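Local coordinates for protein DMATS type aromatic prenyltransferase (Micromonospora olivasterospora, PDB 6ZRX) that probably transfers the dimethylallyl group of dimethylallyl diphosphate to the indole ring of tryptophan, as a 6-dimethylallyltryptophan synthase with an ABBA-barrel fold, at residues E62-F67 / T74-G79; F129-S134 / F145-N150. All blocks are in the same frame, centred on the assembly; numbering follows the deposited sequence. Where two conformers were deposited one is given.

How the contacts relate
Contacts 1 and 2 are two successive beta hairpins of the antiparallel barrel, their centres about 14 Å apart. They join edge to edge where strand 74-79 runs beside strand 131-137: G79 N lies 2.9 Å from C133 O, probably a hydrogen bond, and L78 CD1 packs at 3.3 Å from Y148 CE1. Both look onto the thiodiphosphate substrate analogue 6C7. From contact 1, R76 binds diphosphate oxygens; from contact 2, K146 and Y148 reach O7 of the same group. The tryptophan substrate is likewise shared, E62 and L78 of 62-67 / 74-79 and W132 of 129-134 all belonging to its pocket.

Contact 1. Residues E62-F67 / T74-G79; sequences EFSIAF and TLRILG. With 6C7 (S-(3-methylbut-2-en-1-yl) trihydrogen thiodiphosphate), chain E; TRP (tryptophan), chain F.
This hairpin lines the substrate chamber of the ABBA barrel, with E62, S64 and A66 of one strand paired to L78, R76 and T74 of the other in antiparallel hydrogen-bonded pairs. These six side chains share the chamber side of the sheet; E62, R76 and L78 reach the ligands. S64 OG takes a bond from R76 NE at 2.7 Å and a weak one from NH2, the oxygen at the guanidinium edge and tilted 15° from its plane, while A66 CB lies over one face of that group. Bends at chi2 (92°) and chi3 (57°) swing the R76 chain back to this serine, leaving NH1 to bond 6C7 O6 at 2.9 Å and NH2 to bond 6C7 O2 at 3.1 Å. Cut back to an alanine, R76 would probably leave 6C7 O6 and O2 without this positive mate and S64 OG without its guanidinium donors. A water bridges S64 OG and E62 O. The extended E62 chain carries OE2 to the indole N-H of the bound tryptophan, 2.8 Å from TRP NE1. Beside it L78 CD2 touches both ligands, 3.7 Å from 6C7 C14 and 3.8 Å from TRP CD1. On the reverse side of the sheet F63 and I77 lie side by side, F63 CD1 3.9 Å from I77 CG1, and with L75 they pack on helix 6-21. Strand 340-346 pairs with 62-67, and strand 131-137 flanks 74-79.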
loop_
_atom_site.group_PDB
_atom_site.type_symbol
_atom_site.label_atom_id
_atom_site.label_comp_id
_atom_site.label_asym_id
_atom_site.label_seq_id
_atom_site.Cartn_x
_atom_site.Cartn_y
_atom_site.Cartn_z
ATOM N N GLU A 62 3.502 8.144 -0.817
ATOM C CA GLU A 62 2.056 8.258 -0.581
ATOM C C GLU A 62 1.840 8.131 0.924
ATOM O O GLU A 62 2.485 7.257 1.547
ATOM C CB GLU A 62 1.284 7.167 -1.325
ATOM C CG GLU A 62 -0.212 7.260 -1.127
ATOM C CD GLU A 62 -0.976 6.178 -1.864
ATOM O OE1 GLU A 62 -1.441 6.448 -2.976
ATOM O OE2 GLU A 62 -1.040 5.061 -1.339
ATOM N N PHE A 63 0.973 8.957 1.488
ATOM C CA PHE A 63 0.602 8.896 2.923
ATOM C C PHE A 63 -0.631 8.013 3.100
ATOM O O PHE A 63 -1.424 7.860 2.175
ATOM C CB PHE A 63 0.336 10.290 3.472
ATOM C CG PHE A 63 1.510 11.225 3.345
ATOM C CD1 PHE A 63 2.620 11.083 4.161
ATOM C CD2 PHE A 63 1.517 12.224 2.387
ATOM C CE1 PHE A 63 3.702 11.946 4.046
ATOM C CE2 PHE A 63 2.588 13.094 2.280
ATOM C CZ PHE A 63 3.686 12.949 3.098
ATOM N N SER A 64 -0.796 7.447 4.285
ATOM C CA SER A 64 -2.047 6.756 4.658
ATOM C C SER A 64 -2.280 6.902 6.156
ATOM O O SER A 64 -1.309 7.026 6.909
ATOM C CB SER A 64 -2.069 5.307 4.204
ATOM O OG SER A 64 -0.954 4.592 4.688
ATOM N N ILE A 65 -3.541 6.916 6.538
ATOM C CA ILE A 65 -3.987 6.900 7.952
ATOM C C ILE A 65 -4.860 5.657 8.142
ATOM O O ILE A 65 -5.877 5.527 7.442
ATOM C CB ILE A 65 -4.697 8.214 8.334
ATOM C CG1 ILE A 65 -5.251 8.150 9.760
ATOM C CG2 ILE A 65 -5.763 8.602 7.330
ATOM C CD1 ILE A 65 -5.436 9.515 10.404
ATOM N N ALA A 66 -4.419 4.749 9.001
ATOM C CA ALA A 66 -5.129 3.497 9.332
ATOM C C ALA A 66 -5.879 3.723 10.637
ATOM O O ALA A 66 -5.223 3.973 11.646
ATOM C CB ALA A 66 -4.153 2.352 9.435
ATOM N N PHE A 67 -7.205 3.687 10.584
ATOM C CA PHE A 67 -8.095 3.775 11.761
ATOM C C PHE A 67 -8.169 2.381 12.382
ATOM O O PHE A 67 -8.390 1.399 11.628
ATOM C CB PHE A 67 -9.453 4.346 11.361
ATOM C CG PHE A 67 -9.384 5.759 10.851
ATOM C CD1 PHE A 67 -9.375 6.831 11.733
ATOM C CD2 PHE A 67 -9.308 6.023 9.493
ATOM C CE1 PHE A 67 -9.298 8.133 11.266
ATOM C CE2 PHE A 67 -9.235 7.330 9.029
ATOM C CZ PHE A 67 -9.226 8.380 9.915
ATOM N N THR A 74 -2.901 5.025 12.933
ATOM C CA THR A 74 -1.517 4.764 12.502
ATOM C C THR A 74 -1.239 5.573 11.231
ATOM O O THR A 74 -2.046 5.491 10.313
ATOM C CB THR A 74 -1.278 3.277 12.235
ATOM O OG1 THR A 74 -1.698 2.526 13.381
ATOM C CG2 THR A 74 0.172 2.989 11.916
ATOM N N LEU A 75 -0.134 6.304 11.216
ATOM C CA LEU A 75 0.356 7.069 10.038
ATOM C C LEU A 75 1.396 6.209 9.316
ATOM O O LEU A 75 2.277 5.692 9.998
ATOM C CB LEU A 75 0.956 8.393 10.529
ATOM C CG LEU A 75 1.602 9.286 9.469
ATOM C CD1 LEU A 75 0.580 9.746 8.444
ATOM C CD2 LEU A 75 2.277 10.486 10.119
ATOM N N ARG A 76 1.279 6.075 7.993
ATOM C CA ARG A 76 2.272 5.322 7.208
ATOM C C ARG A 76 2.684 6.142 5.989
ATOM O O ARG A 76 1.879 6.979 5.511
ATOM C CB ARG A 76 1.746 3.947 6.810
ATOM C CG ARG A 76 1.172 3.136 7.970
ATOM C CD ARG A 76 -0.326 3.345 8.149
ATOM N NE ARG A 76 -0.949 3.008 6.891
ATOM C CZ ARG A 76 -1.211 1.776 6.473
ATOM N NH1 ARG A 76 -0.981 0.732 7.261
ATOM N NH2 ARG A 76 -1.722 1.593 5.266
ATOM N N ILE A 77 3.913 5.920 5.541
ATOM C CA ILE A 77 4.456 6.455 4.271
ATOM C C ILE A 77 4.868 5.255 3.434
ATOM O O ILE A 77 5.690 4.491 3.914
ATOM C CB ILE A 77 5.654 7.393 4.512
ATOM C CG1 ILE A 77 5.307 8.541 5.461
ATOM C CG2 ILE A 77 6.201 7.892 3.177
ATOM C CD1 ILE A 77 6.499 9.282 5.977
ATOM N N LEU A 78 4.326 5.128 2.226
ATOM C CA LEU A 78 4.808 4.197 1.185
ATOM C C LEU A 78 5.758 4.963 0.277
ATOM O O LEU A 78 5.436 6.103 -0.081
ATOM C CB LEU A 78 3.614 3.666 0.385
ATOM C CG LEU A 78 3.969 2.818 -0.835
ATOM C CD1 LEU A 78 4.482 1.458 -0.411
ATOM C CD2 LEU A 78 2.779 2.673 -1.763
ATOM N N GLY A 79 6.890 4.385 -0.096
ATOM C CA GLY A 79 7.727 5.079 -1.085
ATOM C C GLY A 79 8.929 4.311 -1.527
ATOM O O GLY A 79 9.076 3.144 -1.151
HETATM O O4 6C7 E . -2.980 -2.950 5.316
HETATM P P1 6C7 E . -1.539 -2.603 5.633
HETATM O O6 6C7 E . -1.354 -2.090 7.038
HETATM O O5 6C7 E . -0.567 -3.724 5.303
HETATM O O2 6C7 E . -1.226 -1.377 4.647
HETATM P P3 6C7 E . -0.290 -1.136 3.378
HETATM O O8 6C7 E . -0.499 0.285 2.960
HETATM O O7 6C7 E . 1.095 -1.523 3.781
HETATM S S9 6C7 E . -0.929 -2.314 1.817
HETATM C C10 6C7 E . -1.442 -1.145 0.522
HETATM C C11 6C7 E . -0.286 -0.684 -0.294
HETATM C C12 6C7 E . 0.214 -1.295 -1.364
HETATM C C13 6C7 E . -0.267 -2.628 -1.867
HETATM C C14 6C7 E . 1.327 -0.707 -2.177
HETATM N N TRP F . -0.243 3.922 -7.144
HETATM C CA TRP F . -0.200 2.433 -7.358
HETATM C C TRP F . -1.604 1.919 -7.670
HETATM O O TRP F . -1.733 0.772 -8.108
HETATM C CB TRP F . 0.408 1.715 -6.148
HETATM C CG TRP F . -0.356 1.893 -4.872
HETATM C CD1 TRP F . -0.245 2.925 -3.985
HETATM C CD2 TRP F . -1.351 1.003 -4.328
HETATM N NE1 TRP F . -1.105 2.747 -2.939
HETATM C CE2 TRP F . -1.794 1.577 -3.117
HETATM C CE3 TRP F . -1.920 -0.201 -4.749
HETATM C CZ2 TRP F . -2.767 0.977 -2.321
HETATM C CZ3 TRP F . -2.877 -0.797 -3.957
HETATM C CH2 TRP F . -3.293 -0.213 -2.762
HETATM O OXT TRP F . -2.606 2.647 -7.477
HETATM O O HOH W 1 1.117 4.939 3.057
#

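Contact 2. Residues F129-S134 / F145-N150; sequences FAMWCS and FKVYLN. With 6C7 (S-(3-methylbut-2-en-1-yl) trihydrogen thiodiphosphate), chain E.
W132 and Y148, and S134 and K146, form antiparallel hydrogen-bonded pairs in a beta hairpin of the ABBA barrel, its short strands running at 154° to each other. The backbone bonds continue past the strand ends, where N150 N bonds A130 O. Polar contacts with 6C7 come from the side turned to the chamber. K146, stretched out along its whole length, brings NZ to 6C7 O7 at 2.9 Å and also bonds Y213 of strand 209-220. Y148 OH points at the same oxygen, which lies near the plane of the phenol ring; the modelled separation is very short and its exact length doubtful. Non-polar contacts share this chamber side. From the partner strand, S134 CB meets the rim of the Y148 ring, 3.5 Å from Y148 CE1. W132 adds the edge of its indole, which faces the prenyl methyl C14, while F129 CD2 lies over one indole face. A second apolar group lies on the opposite side of the sheet: the bend of M131 at chi3 (-78°) turns its CE toward V147 CG1 and L149 CD2, both at 3.9 Å, under helices 88-106 and 111-120. Stacking marks the loop end. The N150 amide lies nearly parallel to the F129 ring, 5° between planes, and is held there by ND2 bonding F129 O at 2.8 Å; N150 CB sits over the ring face, 3.8 Å from the F129 ring centroid.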
loop_
_atom_site.group_PDB
_atom_site.type_symbol
_atom_site.label_atom_id
_atom_site.label_comp_id
_atom_site.label_asym_id
_atom_site.label_seq_id
_atom_site.Cartn_x
_atom_site.Cartn_y
_atom_site.Cartn_z
ATOM N N PHE A 129 9.202 -1.332 -10.894
ATOM C CA PHE A 129 9.526 -1.446 -9.444
ATOM C C PHE A 129 10.002 -2.870 -9.131
ATOM O O PHE A 129 9.513 -3.839 -9.751
ATOM C CB PHE A 129 8.333 -0.982 -8.594
ATOM C CG PHE A 129 7.631 -2.033 -7.772
ATOM C CD1 PHE A 129 6.548 -2.734 -8.282
ATOM C CD2 PHE A 129 8.024 -2.291 -6.468
ATOM C CE1 PHE A 129 5.894 -3.683 -7.511
ATOM C CE2 PHE A 129 7.370 -3.242 -5.701
ATOM C CZ PHE A 129 6.311 -3.945 -6.228
ATOM N N ALA A 130 10.961 -2.972 -8.211
ATOM C CA ALA A 130 11.490 -4.233 -7.655
ATOM C C ALA A 130 11.234 -4.264 -6.151
ATOM O O ALA A 130 10.828 -5.317 -5.659
ATOM C CB ALA A 130 12.963 -4.375 -7.965
ATOM N N MET A 131 11.473 -3.153 -5.456
ATOM C CA MET A 131 11.344 -3.053 -3.975
ATOM C C MET A 131 10.825 -1.655 -3.594
ATOM O O MET A 131 11.465 -0.643 -3.959
ATOM C CB MET A 131 12.698 -3.313 -3.301
ATOM C CG MET A 131 12.758 -2.977 -1.804
ATOM S SD MET A 131 14.450 -3.197 -1.133
ATOM C CE MET A 131 14.495 -4.981 -0.969
ATOM N N TRP A 132 9.696 -1.606 -2.897
ATOM C CA TRP A 132 9.214 -0.397 -2.186
ATOM C C TRP A 132 9.293 -0.682 -0.697
ATOM O O TRP A 132 9.487 -1.840 -0.328
ATOM C CB TRP A 132 7.784 -0.014 -2.592
ATOM C CG TRP A 132 7.627 0.441 -4.011
ATOM C CD1 TRP A 132 8.612 0.833 -4.868
ATOM C CD2 TRP A 132 6.387 0.621 -4.720
ATOM N NE1 TRP A 132 8.078 1.206 -6.073
ATOM C CE2 TRP A 132 6.713 1.084 -6.016
ATOM C CE3 TRP A 132 5.040 0.395 -4.405
ATOM C CZ2 TRP A 132 5.742 1.339 -6.979
ATOM C CZ3 TRP A 132 4.082 0.643 -5.366
ATOM C CH2 TRP A 132 4.431 1.122 -6.630
ATOM N N CYS A 133 9.118 0.324 0.126
ATOM C CA CYS A 133 8.964 0.103 1.572
ATOM C C CYS A 133 7.894 1.011 2.149
ATOM O O CYS A 133 7.475 1.981 1.474
ATOM C CB CYS A 133 10.273 0.318 2.281
ATOM S SG CYS A 133 10.818 2.027 2.175
ATOM N N SER A 134 7.447 0.659 3.342
ATOM C CA SER A 134 6.490 1.427 4.151
ATOM C C SER A 134 7.156 1.750 5.480
ATOM O O SER A 134 7.791 0.840 6.048
ATOM C CB SER A 134 5.197 0.671 4.336
ATOM O OG SER A 134 4.315 1.363 5.206
ATOM N N PHE A 145 9.109 -0.991 9.907
ATOM C CA PHE A 145 9.468 -1.026 8.470
ATOM C C PHE A 145 8.846 -2.258 7.828
ATOM O O PHE A 145 8.852 -3.354 8.439
ATOM C CB PHE A 145 10.990 -1.015 8.306
ATOM C CG PHE A 145 11.665 0.197 8.892
ATOM C CD1 PHE A 145 11.996 0.243 10.241
ATOM C CD2 PHE A 145 11.964 1.303 8.106
ATOM C CE1 PHE A 145 12.603 1.364 10.788
ATOM C CE2 PHE A 145 12.570 2.425 8.655
ATOM C CZ PHE A 145 12.898 2.452 9.993
ATOM N N LYS A 146 8.345 -2.084 6.608
ATOM C CA LYS A 146 7.756 -3.144 5.778
ATOM C C LYS A 146 8.389 -3.050 4.391
ATOM O O LYS A 146 8.637 -1.939 3.933
ATOM C CB LYS A 146 6.239 -2.967 5.777
ATOM C CG LYS A 146 5.452 -3.900 4.889
ATOM C CD LYS A 146 3.966 -3.591 4.942
ATOM C CE LYS A 146 3.117 -4.592 4.199
ATOM N NZ LYS A 146 1.677 -4.268 4.320
ATOM N N VAL A 147 8.651 -4.181 3.768
ATOM C CA VAL A 147 9.257 -4.248 2.413
ATOM C C VAL A 147 8.220 -4.823 1.469
ATOM O O VAL A 147 7.640 -5.853 1.814
ATOM C CB VAL A 147 10.542 -5.086 2.424
ATOM C CG1 VAL A 147 11.139 -5.225 1.039
ATOM C CG2 VAL A 147 11.552 -4.510 3.389
ATOM N N TYR A 148 8.017 -4.199 0.315
ATOM C CA TYR A 148 7.136 -4.725 -0.753
ATOM C C TYR A 148 8.010 -5.160 -1.917
ATOM O O TYR A 148 8.738 -4.314 -2.453
ATOM C CB TYR A 148 6.138 -3.696 -1.263
ATOM C CG TYR A 148 5.307 -3.010 -0.224
ATOM C CD1 TYR A 148 5.823 -1.934 0.474
ATOM C CD2 TYR A 148 3.989 -3.374 0.005
ATOM C CE1 TYR A 148 5.069 -1.258 1.408
ATOM C CE2 TYR A 148 3.217 -2.714 0.950
ATOM C CZ TYR A 148 3.760 -1.640 1.647
ATOM O OH TYR A 148 3.034 -0.944 2.566
ATOM N N LEU A 149 7.975 -6.439 -2.247
ATOM C CA LEU A 149 8.736 -7.022 -3.374
ATOM C C LEU A 149 7.781 -7.271 -4.545
ATOM O O LEU A 149 6.581 -7.533 -4.299
ATOM C CB LEU A 149 9.421 -8.305 -2.898
ATOM C CG LEU A 149 10.497 -8.103 -1.829
ATOM C CD1 LEU A 149 11.015 -9.431 -1.317
ATOM C CD2 LEU A 149 11.648 -7.262 -2.359
ATOM N N ASN A 150 8.296 -7.146 -5.769
ATOM C CA ASN A 150 7.532 -7.331 -7.027
ATOM C C ASN A 150 7.634 -8.798 -7.436
ATOM O O ASN A 150 8.705 -9.242 -7.861
ATOM C CB ASN A 150 8.039 -6.397 -8.132
ATOM C CG ASN A 150 7.204 -6.473 -9.393
ATOM O OD1 ASN A 150 6.213 -7.186 -9.437
ATOM N ND2 ASN A 150 7.593 -5.729 -10.416
HETATM O O4 6C7 E . -2.980 -2.950 5.316
HETATM P P1 6C7 E . -1.539 -2.603 5.633
HETATM O O6 6C7 E . -1.354 -2.090 7.038
HETATM O O5 6C7 E . -0.567 -3.724 5.303
HETATM O O2 6C7 E . -1.226 -1.377 4.647
HETATM P P3 6C7 E . -0.290 -1.136 3.378
HETATM O O8 6C7 E . -0.499 0.285 2.960
HETATM O O7 6C7 E . 1.095 -1.523 3.781
HETATM S S9 6C7 E . -0.929 -2.314 1.817
HETATM C C10 6C7 E . -1.442 -1.145 0.522
HETATM C C11 6C7 E . -0.286 -0.684 -0.294
HETATM C C12 6C7 E . 0.214 -1.295 -1.364
HETATM C C13 6C7 E . -0.267 -2.628 -1.867
HETATM C C14 6C7 E . 1.327 -0.707 -2.177
#